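Local coordinates for tRNA modification GTPase MnmE (PDB 3GEE), which probably hydrolyses GTP and takes part in adding a carboxymethylaminomethyl group to the wobble uridine (U34) of certain tRNAs, at residues F133-L141 against Q454-L465. Sequence-based numbering, arbitrary orientation.
Sequences FLNGRIDLL and QITGKVVNEEVL. With FON (N-{[4-({[(6R)-2-amino-5-formyl-4-oxo-1,4,5,6,7,8-hexahydropteridin-6-yl]methyl}amino)phenyl]carbonyl}-L-glutamic acid), chain C.
A Schellman motif with Gly-457 at C-prime closes helix 441-456 and packs against Phe-133 and Leu-140, joining it to the link between helices 127-134 and 140-151, beside the folate site. Phe-133, its CG anti to the backbone N (chi1 163°), brings its ring edge to this turn and to Val-460 just after it: CZ lies 3.5 Å from Gly-457 O and CE2 3.7 Å from Val-460 CG1. Glycine suits the turn because its phi is positive and a CB would run into the ring. Leu-140 CG lies over one ring face, offset toward the rim, and Leu-465 CD2 touches Phe-133 CE2 (3.6 Å) and Leu-140 CD2 (3.8 Å); forked aliphatic ends can each meet two neighbours. The one hydrogen bond across, Leu-140 N to Thr-456 O (3.2 Å), is nearly straight at 166°, though the donor stands well above the carbonyl plane. Asp-139 N-caps helix 140-151 through OD1 to Gln-142 N, while OD2 bonds Ser-170. On the pocket side, C12 of the folinic acid benzoyl ring sits over one face of the Arg-137 guanidinium, the planes steeply inclined, and NE bonds Phe-91 O. Replacing Arg-137 by alanine would probably leave Phe-91 O without this donor and C12 without its charged neighbour. The join is thus mainly apolar, with one backbone bond tying Leu-140 to the end of helix 441-456.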
loop_
_atom_site.group_PDB
_atom_site.type_symbol
_atom_site.label_atom_id
_atom_site.label_comp_id
_atom_site.label_asym_id
_atom_site.label_seq_id
_atom_site.Cartn_x
_atom_site.Cartn_y
_atom_site.Cartn_z
ATOM N N PHE A 133 7.695 -19.862 12.295
ATOM C CA PHE A 133 8.228 -20.185 13.608
ATOM C C PHE A 133 7.905 -21.622 14.004
ATOM O O PHE A 133 8.775 -22.341 14.498
ATOM C CB PHE A 133 7.714 -19.218 14.676
ATOM C CG PHE A 133 7.902 -19.727 16.076
ATOM C CD1 PHE A 133 9.159 -19.719 16.672
ATOM C CD2 PHE A 133 6.830 -20.246 16.786
ATOM C CE1 PHE A 133 9.339 -20.205 17.965
ATOM C CE2 PHE A 133 7.001 -20.736 18.076
ATOM C CZ PHE A 133 8.258 -20.715 18.666
ATOM N N LEU A 134 6.651 -22.021 13.804
ATOM C CA LEU A 134 6.187 -23.360 14.169
ATOM C C LEU A 134 6.915 -24.460 13.395
ATOM O O LEU A 134 7.220 -25.515 13.944
ATOM C CB LEU A 134 4.671 -23.470 13.976
ATOM C CG LEU A 134 3.725 -23.356 15.181
ATOM C CD1 LEU A 134 4.305 -22.571 16.345
ATOM C CD2 LEU A 134 2.384 -22.770 14.746
ATOM N N ASN A 135 7.202 -24.199 12.124
ATOM C CA ASN A 135 8.021 -25.098 11.313
ATOM C C ASN A 135 9.511 -24.999 11.624
ATOM O O ASN A 135 10.313 -25.733 11.051
ATOM C CB ASN A 135 7.781 -24.852 9.825
ATOM C CG ASN A 135 6.413 -25.313 9.373
ATOM O OD1 ASN A 135 5.736 -26.073 10.067
ATOM N ND2 ASN A 135 6.000 -24.858 8.195
ATOM N N GLY A 136 9.879 -24.083 12.515
ATOM C CA GLY A 136 11.249 -23.985 13.007
ATOM C C GLY A 136 12.240 -23.312 12.080
ATOM O O GLY A 136 13.437 -23.301 12.361
ATOM N N ARG A 137 11.759 -22.745 10.978
ATOM C CA ARG A 137 12.635 -22.017 10.069
ATOM C C ARG A 137 13.214 -20.787 10.766
ATOM O O ARG A 137 14.320 -20.342 10.451
ATOM C CB ARG A 137 11.884 -21.597 8.806
ATOM C CG ARG A 137 12.802 -21.158 7.670
ATOM C CD ARG A 137 12.054 -20.448 6.543
ATOM N NE ARG A 137 11.470 -19.169 6.955
ATOM C CZ ARG A 137 12.158 -18.047 7.144
ATOM N NH1 ARG A 137 11.529 -16.939 7.516
ATOM N NH2 ARG A 137 13.475 -18.028 6.973
ATOM N N ILE A 138 12.458 -20.266 11.730
ATOM C CA ILE A 138 12.764 -19.004 12.387
ATOM C C ILE A 138 12.308 -19.091 13.851
ATOM O O ILE A 138 11.382 -19.846 14.158
ATOM C CB ILE A 138 12.097 -17.834 11.594
ATOM C CG1 ILE A 138 13.103 -16.720 11.309
ATOM C CG2 ILE A 138 10.817 -17.319 12.247
ATOM C CD1 ILE A 138 14.195 -17.091 10.292
ATOM N N ASP A 139 12.966 -18.359 14.754
ATOM C CA ASP A 139 12.589 -18.387 16.184
ATOM C C ASP A 139 11.705 -17.207 16.620
ATOM O O ASP A 139 11.459 -16.289 15.834
ATOM C CB ASP A 139 13.815 -18.571 17.108
ATOM C CG ASP A 139 14.745 -17.352 17.145
ATOM O OD1 ASP A 139 14.330 -16.231 16.782
ATOM O OD2 ASP A 139 15.909 -17.517 17.566
ATOM N N LEU A 140 11.234 -17.238 17.868
ATOM C CA LEU A 140 10.341 -16.199 18.390
ATOM C C LEU A 140 10.917 -14.800 18.295
ATOM O O LEU A 140 10.201 -13.859 17.946
ATOM C CB LEU A 140 9.928 -16.477 19.835
ATOM C CG LEU A 140 8.475 -16.891 20.069
ATOM C CD1 LEU A 140 8.116 -16.682 21.530
ATOM C CD2 LEU A 140 7.517 -16.109 19.171
ATOM N N LEU A 141 12.203 -14.664 18.609
ATOM C CA LEU A 141 12.885 -13.387 18.459
ATOM C C LEU A 141 12.794 -12.913 17.012
ATOM O O LEU A 141 12.348 -11.793 16.741
ATOM C CB LEU A 141 14.348 -13.489 18.893
ATOM C CG LEU A 141 14.669 -13.532 20.389
ATOM C CD1 LEU A 141 16.162 -13.731 20.582
ATOM C CD2 LEU A 141 14.199 -12.267 21.114
ATOM N N GLN A 454 12.267 -19.864 26.785
ATOM C CA GLN A 454 10.934 -19.324 26.514
ATOM C C GLN A 454 10.963 -18.096 25.609
ATOM O O GLN A 454 10.028 -17.863 24.839
ATOM C CB GLN A 454 10.209 -18.992 27.819
ATOM C CG GLN A 454 9.334 -20.121 28.336
ATOM C CD GLN A 454 8.797 -19.871 29.733
ATOM O OE1 GLN A 454 8.546 -18.729 30.125
ATOM N NE2 GLN A 454 8.614 -20.947 30.493
ATOM N N ILE A 455 12.038 -17.320 25.702
ATOM C CA ILE A 455 12.153 -16.090 24.928
ATOM C C ILE A 455 12.432 -16.380 23.450
ATOM O O ILE A 455 12.097 -15.570 22.586
ATOM C CB ILE A 455 13.179 -15.082 25.541
ATOM C CG1 ILE A 455 14.502 -15.061 24.778
ATOM C CG2 ILE A 455 13.412 -15.350 27.027
ATOM C CD1 ILE A 455 15.113 -13.686 24.730
ATOM N N THR A 456 13.025 -17.538 23.167
ATOM C CA THR A 456 13.326 -17.946 21.794
ATOM C C THR A 456 12.275 -18.908 21.238
ATOM O O THR A 456 12.315 -19.269 20.062
ATOM C CB THR A 456 14.733 -18.581 21.669
ATOM O OG1 THR A 456 14.820 -19.740 22.505
ATOM C CG2 THR A 456 15.812 -17.588 22.067
ATOM N N GLY A 457 11.342 -19.319 22.090
ATOM C CA GLY A 457 10.240 -20.178 21.675
ATOM C C GLY A 457 10.456 -21.670 21.863
ATOM O O GLY A 457 9.656 -22.476 21.377
ATOM N N LYS A 458 11.530 -22.045 22.560
ATOM C CA LYS A 458 11.798 -23.452 22.887
ATOM C C LYS A 458 10.614 -24.059 23.631
ATOM O O LYS A 458 10.207 -25.189 23.357
ATOM C CB LYS A 458 13.082 -23.598 23.714
ATOM C CG LYS A 458 14.345 -23.756 22.880
ATOM C CD LYS A 458 14.569 -25.216 22.473
ATOM C CE LYS A 458 15.119 -25.337 21.049
ATOM N NZ LYS A 458 16.469 -24.726 20.874
ATOM N N VAL A 459 10.067 -23.287 24.566
ATOM C CA VAL A 459 8.823 -23.642 25.230
ATOM C C VAL A 459 7.696 -22.765 24.673
ATOM O O VAL A 459 7.578 -21.581 25.012
ATOM C CB VAL A 459 8.938 -23.521 26.764
ATOM C CG1 VAL A 459 7.694 -24.083 27.439
ATOM C CG2 VAL A 459 10.183 -24.241 27.260
ATOM N N VAL A 460 6.894 -23.362 23.792
ATOM C CA VAL A 460 5.744 -22.701 23.167
ATOM C C VAL A 460 4.576 -22.580 24.156
ATOM O O VAL A 460 4.166 -23.574 24.765
ATOM C CB VAL A 460 5.276 -23.455 21.874
ATOM C CG1 VAL A 460 6.195 -23.151 20.699
ATOM C CG2 VAL A 460 5.186 -24.975 22.109
ATOM N N ASN A 461 4.050 -21.367 24.322
ATOM C CA ASN A 461 2.933 -21.137 25.246
ATOM C C ASN A 461 1.561 -21.001 24.582
ATOM O O ASN A 461 0.536 -21.024 25.266
ATOM C CB ASN A 461 3.202 -19.930 26.151
ATOM C CG ASN A 461 3.941 -20.302 27.429
ATOM O OD1 ASN A 461 3.446 -21.083 28.250
ATOM N ND2 ASN A 461 5.126 -19.730 27.611
ATOM N N GLU A 462 1.555 -20.853 23.256
ATOM C CA GLU A 462 0.325 -20.720 22.460
ATOM C C GLU A 462 -0.667 -19.703 23.038
ATOM O O GLU A 462 -1.870 -19.782 22.793
ATOM C CB GLU A 462 -0.350 -22.084 22.252
ATOM C CG GLU A 462 -1.281 -22.140 21.034
ATOM C CD GLU A 462 -2.080 -23.432 20.929
ATOM O OE1 GLU A 462 -2.479 -23.784 19.796
ATOM O OE2 GLU A 462 -2.316 -24.096 21.964
ATOM N N GLU A 463 -0.148 -18.767 23.826
ATOM C CA GLU A 463 -0.914 -17.636 24.340
ATOM C C GLU A 463 0.066 -16.485 24.419
ATOM O O GLU A 463 -0.304 -15.316 24.282
ATOM C CB GLU A 463 -1.506 -17.935 25.715
ATOM C CG GLU A 463 -2.769 -17.130 26.016
ATOM C CD GLU A 463 -2.974 -16.871 27.500
ATOM O OE1 GLU A 463 -2.145 -16.158 28.106
ATOM O OE2 GLU A 463 -3.975 -17.366 28.061
ATOM N N VAL A 464 1.326 -16.843 24.652
ATOM C CA VAL A 464 2.450 -15.964 24.395
ATOM C C VAL A 464 2.492 -15.701 22.888
ATOM O O VAL A 464 2.673 -14.560 22.457
ATOM C CB VAL A 464 3.779 -16.589 24.899
ATOM C CG1 VAL A 464 4.991 -15.949 24.229
ATOM C CG2 VAL A 464 3.882 -16.473 26.420
ATOM N N LEU A 465 2.295 -16.760 22.100
ATOM C CA LEU A 465 2.272 -16.659 20.639
ATOM C C LEU A 465 1.131 -15.781 20.143
ATOM O O LEU A 465 1.315 -14.970 19.231
ATOM C CB LEU A 465 2.154 -18.044 19.997
ATOM C CG LEU A 465 3.284 -19.066 20.127
ATOM C CD1 LEU A 465 2.902 -20.324 19.367
ATOM C CD2 LEU A 465 4.606 -18.513 19.615
HETATM N N1 FON C . 9.734 -11.940 -1.132
HETATM C C2 FON C . 8.839 -12.869 -1.523
HETATM N NA2 FON C . 8.488 -12.931 -2.834
HETATM N N3 FON C . 8.276 -13.746 -0.650
HETATM C C4 FON C . 8.575 -13.747 0.668
HETATM O O4 FON C . 8.021 -14.581 1.416
HETATM C C4A FON C . 9.550 -12.727 1.155
HETATM N N5 FON C . 10.042 -12.541 2.452
HETATM C C6 FON C . 11.485 -12.241 2.425
HETATM C C7 FON C . 11.501 -10.803 1.920
HETATM N N8 FON C . 11.025 -10.867 0.545
HETATM C C8A FON C . 10.126 -11.813 0.146
HETATM C C9 FON C . 12.236 -12.427 3.746
HETATM N N10 FON C . 12.005 -13.736 4.342
HETATM C C11 FON C . 12.708 -17.559 2.817
HETATM C C12 FON C . 13.317 -17.113 3.988
HETATM C C13 FON C . 13.072 -15.832 4.480
HETATM C C14 FON C . 12.223 -14.966 3.797
HETATM C C15 FON C . 11.596 -15.419 2.626
HETATM C C16 FON C . 11.840 -16.703 2.131
HETATM C C FON C . 13.007 -18.958 2.336
HETATM O O FON C . 12.577 -19.334 1.256
HETATM N N FON C . 13.729 -19.750 3.139
HETATM C CA FON C . 14.725 -20.744 2.748
HETATM C CB FON C . 15.947 -20.106 2.078
HETATM C CG FON C . 16.885 -21.112 1.402
HETATM C CD FON C . 17.466 -20.549 0.119
HETATM O OE1 FON C . 16.759 -20.570 -0.917
HETATM O OE2 FON C . 18.634 -20.087 0.129
HETATM C CT FON C . 15.154 -21.526 3.962
HETATM O O1 FON C . 15.234 -22.775 3.889
HETATM O O2 FON C . 15.416 -20.890 5.009
HETATM C CP1 FON C . 9.312 -12.606 3.483
HETATM O O3 FON C . 9.162 -11.632 4.200
#